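Local coordinates for protein putative glucoamylase (Bacteroides caccae ATCC 43185, PDB 4QT9) that is a putative glucoamylase with an alpha/alpha toroid fold, and probably hydrolyses glycosidic bonds of glucans, at residues L19-M25 against L356-R360; V223-H229 against K426-N430; G371-D377 against R389-Q395. All coordinates share one frame; numbering follows the deposited sequence.

Interaction 1 of 3, residues L19-M25 against L356-R360; sequences LSDDALM and LQVMR
The guanidinium of R360 grips the carbonyl O of L19 with both of its terminal nitrogens, NH1 lying 2.7 Å and NH2 3.0 Å from that oxygen, both bonds strongly bent and weak. NH2 also forms a salt bridge with D21, its distance to OD1 being 2.8 Å, though this bond too is bent and weak; a bridging water ties D21 OD1 to R360 NE and, weakly, to the carbonyl O of L356. R360 gets there because its chain bends at chi2 and chi3 (90° and 54°), and this bend also lays the flat group over L24 CD2, 4.0 Å from the guanidinium plane. Beside these polar groups the two helices meet through apolar chains. L24 presents CG to the selenium of M359 at 3.8 Å, and M25 CG touches both that selenium and L356 CD2, 3.9 Å from each. Methionine, present here as selenomethionine, is long and unbranched enough to fill the space between helices whose short axes run 10.9 Å apart at 65°. At the start of helix 21-37, S20 acts as N-cap, its OG accepting from A23 N. One cation is thus shared by the loop carbonyl of L19 and a carboxylate, so the charge of D21 is probably offset while three bent, weak bonds hold the group.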
loop_
_atom_site.group_PDB
_atom_site.type_symbol
_atom_site.label_atom_id
_atom_site.label_comp_id
_atom_site.label_asym_id
_atom_site.label_seq_id
_atom_site.Cartn_x
_atom_site.Cartn_y
_atom_site.Cartn_z
ATOM N N LEU A 19 22.945 -10.086 16.793
ATOM C CA LEU A 19 22.355 -9.738 15.501
ATOM C C LEU A 19 22.110 -8.201 15.397
ATOM O O LEU A 19 21.269 -7.648 16.122
ATOM C CB LEU A 19 21.040 -10.532 15.277
ATOM C CG LEU A 19 20.407 -10.478 13.866
ATOM C CD1 LEU A 19 21.022 -11.523 12.935
ATOM C CD2 LEU A 19 18.918 -10.723 13.945
ATOM N N SER A 20 22.863 -7.518 14.507
ATOM C CA SER A 20 22.735 -6.070 14.330
ATOM C C SER A 20 21.400 -5.709 13.666
ATOM O O SER A 20 20.755 -6.567 13.042
ATOM C CB SER A 20 23.906 -5.504 13.522
ATOM O OG SER A 20 23.843 -5.807 12.138
ATOM N N ASP A 21 20.990 -4.429 13.809
ATOM C CA ASP A 21 19.772 -3.900 13.193
ATOM C C ASP A 21 19.842 -4.088 11.687
ATOM O O ASP A 21 18.850 -4.487 11.085
ATOM C CB ASP A 21 19.552 -2.416 13.553
ATOM C CG ASP A 21 19.054 -2.158 14.974
ATOM O OD1 ASP A 21 18.521 -3.110 15.611
ATOM O OD2 ASP A 21 19.165 -1.000 15.439
ATOM N N ASP A 22 21.030 -3.873 11.090
ATOM C CA ASP A 22 21.242 -4.058 9.654
ATOM C C ASP A 22 21.018 -5.519 9.267
ATOM O O ASP A 22 20.238 -5.788 8.354
ATOM C CB ASP A 22 22.635 -3.579 9.231
ATOM C CG ASP A 22 22.555 -2.352 8.345
ATOM O OD1 ASP A 22 22.380 -2.518 7.102
ATOM O OD2 ASP A 22 22.606 -1.225 8.890
ATOM N N ALA A 23 21.609 -6.450 10.036
ATOM C CA ALA A 23 21.471 -7.892 9.850
ATOM C C ALA A 23 19.995 -8.333 9.950
ATOM O O ALA A 23 19.533 -9.124 9.125
ATOM C CB ALA A 23 22.306 -8.618 10.896
ATOM N N LEU A 24 19.268 -7.832 10.959
ATOM C CA LEU A 24 17.859 -8.146 11.189
ATOM C C LEU A 24 17.011 -7.632 10.025
ATOM O O LEU A 24 16.146 -8.356 9.523
ATOM C CB LEU A 24 17.401 -7.526 12.527
ATOM C CG LEU A 24 15.891 -7.468 12.834
ATOM C CD1 LEU A 24 15.305 -8.864 12.984
ATOM C CD2 LEU A 24 15.633 -6.661 14.106
HETATM N N MSE A 25 17.269 -6.394 9.582
HETATM C CA MSE A 25 16.527 -5.819 8.466
HETATM C C MSE A 25 16.772 -6.599 7.183
HETATM O O MSE A 25 15.821 -6.858 6.445
HETATM C CB MSE A 25 16.882 -4.350 8.271
HETATM C CG MSE A 25 16.293 -3.444 9.360
HETATM SE SE MSE A 25 16.564 -1.581 8.907
HETATM C CE MSE A 25 18.513 -1.439 9.137
ATOM N N LEU A 356 12.029 -0.639 15.026
ATOM C CA LEU A 356 13.076 -1.661 15.100
ATOM C C LEU A 356 12.938 -2.462 16.399
ATOM O O LEU A 356 13.300 -3.639 16.434
ATOM C CB LEU A 356 14.465 -1.032 14.968
ATOM C CG LEU A 356 14.941 -0.799 13.536
ATOM C CD1 LEU A 356 16.111 0.145 13.488
ATOM C CD2 LEU A 356 15.320 -2.103 12.865
ATOM N N GLN A 357 12.357 -1.838 17.447
ATOM C CA GLN A 357 12.089 -2.450 18.747
ATOM C C GLN A 357 11.085 -3.580 18.581
ATOM O O GLN A 357 11.279 -4.674 19.105
ATOM C CB GLN A 357 11.529 -1.390 19.707
ATOM C CG GLN A 357 12.101 -1.468 21.087
ATOM C CD GLN A 357 11.448 -0.478 22.014
ATOM O OE1 GLN A 357 11.268 0.705 21.680
ATOM N NE2 GLN A 357 11.091 -0.950 23.212
ATOM N N VAL A 358 10.021 -3.314 17.814
ATOM C CA VAL A 358 8.981 -4.303 17.561
ATOM C C VAL A 358 9.535 -5.375 16.624
ATOM O O VAL A 358 9.304 -6.569 16.872
ATOM C CB VAL A 358 7.709 -3.612 17.012
ATOM C CG1 VAL A 358 6.650 -4.625 16.584
ATOM C CG2 VAL A 358 7.143 -2.672 18.067
HETATM N N MSE A 359 10.324 -4.967 15.600
HETATM C CA MSE A 359 10.917 -5.911 14.649
HETATM C C MSE A 359 11.815 -6.927 15.367
HETATM O O MSE A 359 11.714 -8.118 15.099
HETATM C CB MSE A 359 11.711 -5.187 13.565
HETATM C CG MSE A 359 12.072 -6.103 12.394
HETATM SE SE MSE A 359 13.284 -5.235 11.136
HETATM C CE MSE A 359 12.295 -3.680 10.719
ATOM N N ARG A 360 12.678 -6.443 16.271
ATOM C CA ARG A 360 13.604 -7.245 17.085
ATOM C C ARG A 360 12.819 -8.223 17.996
ATOM O O ARG A 360 13.176 -9.422 18.066
ATOM C CB ARG A 360 14.509 -6.286 17.904
ATOM C CG ARG A 360 15.291 -6.864 19.088
ATOM C CD ARG A 360 16.668 -7.367 18.713
ATOM N NE ARG A 360 17.477 -6.357 18.026
ATOM C CZ ARG A 360 18.383 -6.641 17.097
ATOM N NH1 ARG A 360 18.605 -7.901 16.739
ATOM N NH2 ARG A 360 19.073 -5.669 16.518
HETATM O O HOH W 1 16.283 -3.470 17.481
#

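Interaction 2 of 3, residues V223-H229 against K426-N430; sequences VPAAVYH and KLGFN
A Schellman motif closes helix 418-426 and turns the chain at G428, and the residues around this turn pack against the start of helix 225-232. Glycine suits the turn because phi is positive there (87°), and a CB would be jammed against the carbonyl O of L427. L427 carries the apolar part of the contact. One methyl, CD2, sits 3.6 Å from Y228 CB and also reaches A225, whose small side chain lets the backbones approach to 5.7 Å between the CA atoms of A225 and L427. The other methyl makes a CH-pi contact, L427 CD1 standing 4.2 Å from the centroid of the Y228 ring and over its face. Y228 has CG anti to its own N (chi1 175°), which carries the ring out from the helix toward F429. Those two rings meet obliquely, with planes at 55°, and F429 CZ approaches Y228 OH to 3.3 Å, while the hydroxyl itself bonds to D278. An alanine in place of Y228 is likely to strip L427 CD1 and the F429 ring of their aromatic neighbour and leave D278 without this hydroxyl partner. Polar links flank the apolar patch. K426, long enough to span the gap, bends at chi3 and gives its NZ to V223 O at 3.0 Å from above the carbonyl plane, and the same ammonium bonds to A216 O. A water joins H229 NE2 to K426 O, 2.8 Å from each, while H229 ND1 pairs with Y280. Helix 209-217 adjoins both segments, A215 touching V223 and A216 touching L427, and strand 276-277 meets F429 through L276 and pairs with N430 through K277.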
loop_
_atom_site.group_PDB
_atom_site.type_symbol
_atom_site.label_atom_id
_atom_site.label_comp_id
_atom_site.label_asym_id
_atom_site.label_seq_id
_atom_site.Cartn_x
_atom_site.Cartn_y
_atom_site.Cartn_z
ATOM N N VAL A 223 -6.833 15.117 -14.312
ATOM C CA VAL A 223 -8.005 15.812 -13.824
ATOM C C VAL A 223 -7.667 17.271 -13.444
ATOM O O VAL A 223 -6.517 17.551 -13.079
ATOM C CB VAL A 223 -8.651 15.058 -12.627
ATOM C CG1 VAL A 223 -9.042 13.641 -13.022
ATOM C CG2 VAL A 223 -7.755 15.067 -11.396
ATOM N N PRO A 224 -8.670 18.192 -13.472
ATOM C CA PRO A 224 -8.419 19.577 -12.986
ATOM C C PRO A 224 -8.022 19.603 -11.504
ATOM O O PRO A 224 -8.423 18.704 -10.770
ATOM C CB PRO A 224 -9.765 20.278 -13.163
ATOM C CG PRO A 224 -10.599 19.386 -13.985
ATOM C CD PRO A 224 -10.078 18.004 -13.882
ATOM N N ALA A 225 -7.296 20.654 -11.043
ATOM C CA ALA A 225 -6.911 20.781 -9.628
ATOM C C ALA A 225 -8.131 20.858 -8.722
ATOM O O ALA A 225 -8.059 20.388 -7.589
ATOM C CB ALA A 225 -6.030 21.989 -9.408
ATOM N N ALA A 226 -9.264 21.387 -9.240
ATOM C CA ALA A 226 -10.529 21.503 -8.486
ATOM C C ALA A 226 -10.992 20.136 -7.947
ATOM O O ALA A 226 -11.593 20.067 -6.874
ATOM C CB ALA A 226 -11.612 22.122 -9.360
ATOM N N VAL A 227 -10.682 19.063 -8.668
ATOM C CA VAL A 227 -11.026 17.687 -8.264
ATOM C C VAL A 227 -10.362 17.378 -6.912
ATOM O O VAL A 227 -11.032 16.825 -6.040
ATOM C CB VAL A 227 -10.677 16.654 -9.363
ATOM C CG1 VAL A 227 -10.800 15.211 -8.856
ATOM C CG2 VAL A 227 -11.556 16.871 -10.585
ATOM N N TYR A 228 -9.086 17.794 -6.715
ATOM C CA TYR A 228 -8.364 17.615 -5.438
ATOM C C TYR A 228 -8.868 18.582 -4.344
ATOM O O TYR A 228 -9.091 18.145 -3.233
ATOM C CB TYR A 228 -6.852 17.818 -5.648
ATOM C CG TYR A 228 -6.025 17.767 -4.377
ATOM C CD1 TYR A 228 -5.670 16.550 -3.801
ATOM C CD2 TYR A 228 -5.535 18.931 -3.793
ATOM C CE1 TYR A 228 -4.899 16.495 -2.646
ATOM C CE2 TYR A 228 -4.763 18.888 -2.634
ATOM C CZ TYR A 228 -4.467 17.668 -2.049
ATOM O OH TYR A 228 -3.730 17.617 -0.888
ATOM N N HIS A 229 -9.036 19.882 -4.649
ATOM C CA HIS A 229 -9.442 20.901 -3.681
ATOM C C HIS A 229 -10.916 20.777 -3.251
ATOM O O HIS A 229 -11.198 20.904 -2.047
ATOM C CB HIS A 229 -9.131 22.295 -4.228
ATOM C CG HIS A 229 -7.656 22.556 -4.261
ATOM N ND1 HIS A 229 -6.910 22.652 -3.086
ATOM C CD2 HIS A 229 -6.816 22.645 -5.310
ATOM C CE1 HIS A 229 -5.654 22.811 -3.463
ATOM N NE2 HIS A 229 -5.548 22.823 -4.790
ATOM N N LYS A 426 0.972 20.905 -9.837
ATOM C CA LYS A 426 -0.434 21.236 -10.177
ATOM C C LYS A 426 -1.317 21.333 -8.925
ATOM O O LYS A 426 -2.094 22.272 -8.823
ATOM C CB LYS A 426 -1.050 20.175 -11.136
ATOM C CG LYS A 426 -2.405 20.577 -11.718
ATOM C CD LYS A 426 -3.190 19.389 -12.340
ATOM C CE LYS A 426 -2.978 19.007 -13.806
ATOM N NZ LYS A 426 -3.797 17.794 -14.228
ATOM N N LEU A 427 -1.195 20.369 -7.978
ATOM C CA LEU A 427 -2.023 20.317 -6.749
ATOM C C LEU A 427 -1.495 21.146 -5.581
ATOM O O LEU A 427 -2.114 21.146 -4.514
ATOM C CB LEU A 427 -2.232 18.866 -6.274
ATOM C CG LEU A 427 -2.888 17.925 -7.261
ATOM C CD1 LEU A 427 -3.139 16.579 -6.626
ATOM C CD2 LEU A 427 -4.164 18.536 -7.864
ATOM N N GLY A 428 -0.389 21.851 -5.785
ATOM C CA GLY A 428 0.166 22.741 -4.763
ATOM C C GLY A 428 1.109 22.099 -3.763
ATOM O O GLY A 428 1.415 22.704 -2.737
ATOM N N PHE A 429 1.608 20.896 -4.058
ATOM C CA PHE A 429 2.570 20.225 -3.170
ATOM C C PHE A 429 3.977 20.806 -3.352
ATOM O O PHE A 429 4.332 21.301 -4.427
ATOM C CB PHE A 429 2.592 18.709 -3.376
ATOM C CG PHE A 429 1.421 17.970 -2.783
ATOM C CD1 PHE A 429 0.236 17.821 -3.500
ATOM C CD2 PHE A 429 1.529 17.343 -1.540
ATOM C CE1 PHE A 429 -0.840 17.100 -2.965
ATOM C CE2 PHE A 429 0.469 16.584 -1.026
ATOM C CZ PHE A 429 -0.718 16.495 -1.726
ATOM N N ASN A 430 4.754 20.728 -2.290
ATOM C CA ASN A 430 6.102 21.227 -2.181
ATOM C C ASN A 430 6.959 20.252 -1.354
ATOM O O ASN A 430 6.428 19.598 -0.459
ATOM C CB ASN A 430 6.030 22.595 -1.462
ATOM C CG ASN A 430 7.305 23.406 -1.398
ATOM O OD1 ASN A 430 8.232 23.261 -2.211
ATOM N ND2 ASN A 430 7.341 24.341 -0.454
HETATM O O HOH W 2 -3.755 23.483 -6.863
#

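Interaction 3 of 3, residues G371-D377 against R389-Q395; sequences GPFGFYD and RYLAIDQ
A tight type I beta turn, G371 to G374, joins strands 370-371 and 374-375 and forms a seat for the hydroxyl of Y390. That OH donates to G374 O at 2.8 Å and accepts from F373 N at 2.9 Å. G374 O also accepts from G371 N, and the two donors come from opposite faces of its carbonyl plane. Tyrosine suits this place because its ring is held on both sides: F373 CB makes a CH-pi contact over one face, while Y376 CD1 lies over the other, 3.4 Å from Y390 CZ. The glycines matter too, since a CB on G371 would clash with Y390 OH and G374 has a positive phi. Farther along, D377 N bonds to R389 O at 2.9 Å, nearly straight (161°). The D377 carboxylate, set with CG anti to the backbone N (chi1 -161°), lies nearly coplanar with that of D394. Their oxygens D377 OD1 and D394 OD2 are unusually close, 2.4 Å apart. D377 OD2 accepts from Y320 N. Q395 NE2 bonds weakly to F373 O. Strand 389-391 pairs antiparallel with strand 50-52 before running into helix 392-406; helix 21-37 packs on F373, F375 and Y390 through L34, V28 and Y35, and strand 318-321 touches D377, L391 and D394.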
loop_
_atom_site.group_PDB
_atom_site.type_symbol
_atom_site.label_atom_id
_atom_site.label_comp_id
_atom_site.label_asym_id
_atom_site.label_seq_id
_atom_site.Cartn_x
_atom_site.Cartn_y
_atom_site.Cartn_z
ATOM N N GLY A 371 7.632 -16.529 9.615
ATOM C CA GLY A 371 7.585 -17.687 8.723
ATOM C C GLY A 371 8.478 -17.639 7.496
ATOM O O GLY A 371 9.395 -16.814 7.430
ATOM N N PRO A 372 8.225 -18.527 6.492
ATOM C CA PRO A 372 9.101 -18.567 5.304
ATOM C C PRO A 372 9.110 -17.286 4.462
ATOM O O PRO A 372 10.166 -16.944 3.943
ATOM C CB PRO A 372 8.556 -19.752 4.486
ATOM C CG PRO A 372 7.175 -19.980 5.006
ATOM C CD PRO A 372 7.207 -19.597 6.445
ATOM N N PHE A 373 7.964 -16.570 4.348
ATOM C CA PHE A 373 7.849 -15.329 3.566
ATOM C C PHE A 373 7.795 -14.061 4.460
ATOM O O PHE A 373 7.211 -13.049 4.072
ATOM C CB PHE A 373 6.616 -15.380 2.637
ATOM C CG PHE A 373 6.631 -16.452 1.568
ATOM C CD1 PHE A 373 7.823 -17.063 1.185
ATOM C CD2 PHE A 373 5.462 -16.819 0.915
ATOM C CE1 PHE A 373 7.841 -18.038 0.194
ATOM C CE2 PHE A 373 5.480 -17.795 -0.077
ATOM C CZ PHE A 373 6.671 -18.397 -0.431
ATOM N N GLY A 374 8.450 -14.136 5.617
ATOM C CA GLY A 374 8.523 -13.064 6.602
ATOM C C GLY A 374 7.490 -13.216 7.704
ATOM O O GLY A 374 6.966 -14.311 7.947
ATOM N N PHE A 375 7.203 -12.113 8.392
ATOM C CA PHE A 375 6.224 -12.111 9.466
ATOM C C PHE A 375 4.845 -12.438 8.954
ATOM O O PHE A 375 4.426 -11.916 7.918
ATOM C CB PHE A 375 6.192 -10.746 10.182
ATOM C CG PHE A 375 7.478 -10.451 10.912
ATOM C CD1 PHE A 375 7.790 -11.110 12.098
ATOM C CD2 PHE A 375 8.414 -9.571 10.375
ATOM C CE1 PHE A 375 9.012 -10.894 12.735
ATOM C CE2 PHE A 375 9.610 -9.309 11.047
ATOM C CZ PHE A 375 9.893 -9.959 12.231
ATOM N N TYR A 376 4.140 -13.297 9.690
ATOM C CA TYR A 376 2.762 -13.656 9.384
ATOM C C TYR A 376 1.870 -12.427 9.578
ATOM O O TYR A 376 2.300 -11.423 10.168
ATOM C CB TYR A 376 2.312 -14.844 10.234
ATOM C CG TYR A 376 3.027 -16.125 9.871
ATOM C CD1 TYR A 376 2.957 -16.646 8.576
ATOM C CD2 TYR A 376 3.673 -16.885 10.844
ATOM C CE1 TYR A 376 3.571 -17.850 8.246
ATOM C CE2 TYR A 376 4.301 -18.093 10.521
ATOM C CZ TYR A 376 4.236 -18.573 9.226
ATOM O OH TYR A 376 4.833 -19.759 8.908
ATOM N N ASP A 377 0.664 -12.469 9.002
ATOM C CA ASP A 377 -0.247 -11.310 8.926
ATOM C C ASP A 377 -0.646 -10.664 10.277
ATOM O O ASP A 377 -0.625 -9.434 10.428
ATOM C CB ASP A 377 -1.531 -11.714 8.218
ATOM C CG ASP A 377 -2.246 -10.507 7.721
ATOM O OD1 ASP A 377 -1.598 -9.681 7.055
ATOM O OD2 ASP A 377 -3.448 -10.352 8.045
ATOM N N ARG A 389 -0.409 -17.374 7.859
ATOM C CA ARG A 389 -1.032 -16.762 6.684
ATOM C C ARG A 389 -0.458 -15.402 6.404
ATOM O O ARG A 389 -0.015 -14.691 7.311
ATOM C CB ARG A 389 -2.567 -16.666 6.869
ATOM C CG ARG A 389 -3.228 -18.059 6.953
ATOM C CD ARG A 389 -4.663 -18.048 7.406
ATOM N NE ARG A 389 -5.255 -19.370 7.206
ATOM C CZ ARG A 389 -6.559 -19.636 7.210
ATOM N NH1 ARG A 389 -7.442 -18.671 7.442
ATOM N NH2 ARG A 389 -6.992 -20.869 6.979
ATOM N N TYR A 390 -0.419 -15.074 5.114
ATOM C CA TYR A 390 0.048 -13.802 4.590
ATOM C C TYR A 390 -0.973 -13.146 3.708
ATOM O O TYR A 390 -1.786 -13.835 3.090
ATOM C CB TYR A 390 1.298 -13.998 3.743
ATOM C CG TYR A 390 2.458 -14.625 4.472
ATOM C CD1 TYR A 390 3.291 -13.859 5.287
ATOM C CD2 TYR A 390 2.764 -15.970 4.304
ATOM C CE1 TYR A 390 4.394 -14.423 5.921
ATOM C CE2 TYR A 390 3.865 -16.545 4.937
ATOM C CZ TYR A 390 4.687 -15.759 5.733
ATOM O OH TYR A 390 5.798 -16.293 6.326
ATOM N N LEU A 391 -0.888 -11.801 3.602
ATOM C CA LEU A 391 -1.652 -10.971 2.669
ATOM C C LEU A 391 -0.676 -10.085 1.944
ATOM O O LEU A 391 0.148 -9.437 2.606
ATOM C CB LEU A 391 -2.726 -10.098 3.366
ATOM C CG LEU A 391 -3.880 -10.814 4.047
ATOM C CD1 LEU A 391 -4.673 -9.821 4.872
ATOM C CD2 LEU A 391 -4.788 -11.492 3.016
ATOM N N ALA A 392 -0.769 -10.021 0.604
ATOM C CA ALA A 392 0.070 -9.150 -0.227
ATOM C C ALA A 392 0.107 -7.703 0.279
ATOM O O ALA A 392 1.193 -7.132 0.366
ATOM C CB ALA A 392 -0.421 -9.167 -1.690
ATOM N N ILE A 393 -1.054 -7.127 0.634
ATOM C CA ILE A 393 -1.153 -5.715 1.092
ATOM C C ILE A 393 -0.490 -5.487 2.469
ATOM O O ILE A 393 -0.252 -4.345 2.840
ATOM C CB ILE A 393 -2.612 -5.158 1.061
ATOM C CG1 ILE A 393 -3.582 -5.931 1.982
ATOM C CG2 ILE A 393 -3.147 -5.052 -0.396
ATOM C CD1 ILE A 393 -5.016 -5.307 2.048
ATOM N N ASP A 394 -0.220 -6.540 3.234
ATOM C CA ASP A 394 0.448 -6.347 4.514
ATOM C C ASP A 394 1.966 -6.621 4.351
ATOM O O ASP A 394 2.767 -5.871 4.897
ATOM C CB ASP A 394 -0.225 -7.170 5.640
ATOM C CG ASP A 394 -1.652 -6.675 5.991
ATOM O OD1 ASP A 394 -2.022 -5.567 5.568
ATOM O OD2 ASP A 394 -2.401 -7.411 6.670
ATOM N N GLN A 395 2.364 -7.597 3.491
ATOM C CA GLN A 395 3.775 -7.907 3.214
ATOM C C GLN A 395 4.459 -6.826 2.372
ATOM O O GLN A 395 5.617 -6.501 2.611
ATOM C CB GLN A 395 3.914 -9.276 2.526
ATOM C CG GLN A 395 3.474 -10.426 3.434
ATOM C CD GLN A 395 4.065 -10.341 4.824
ATOM O OE1 GLN A 395 3.371 -9.978 5.802
ATOM N NE2 GLN A 395 5.353 -10.663 4.941
HETATM O O HOH W 3 7.604 -9.422 6.695
HETATM O O HOH W 4 0.337 -10.776 5.706
#

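Interactions 1 and 3 are neighbours, with centres about 17 Å apart, and they touch where M359 O packs against F375 CZ. Helix 21-37 serves both: its first turn meets helix 352-364 in interaction 1, and later residues cover the turn and strand of interaction 3. Helix 392-406, which starts in interaction 3, also sends side chains onto M25 and M359. Interaction 2 lies on the other side of the chain's centre, about 40 Å from interaction 1 and 36 Å from interaction 3, centre to centre. Along the sequence, interaction 1 closes before 3 opens, interaction 3 is nested within the loop closed by 2, and 1 and 2 cross. The N-terminal and C-terminal ends of the model are thus each tied to a part of the fold far away in sequence.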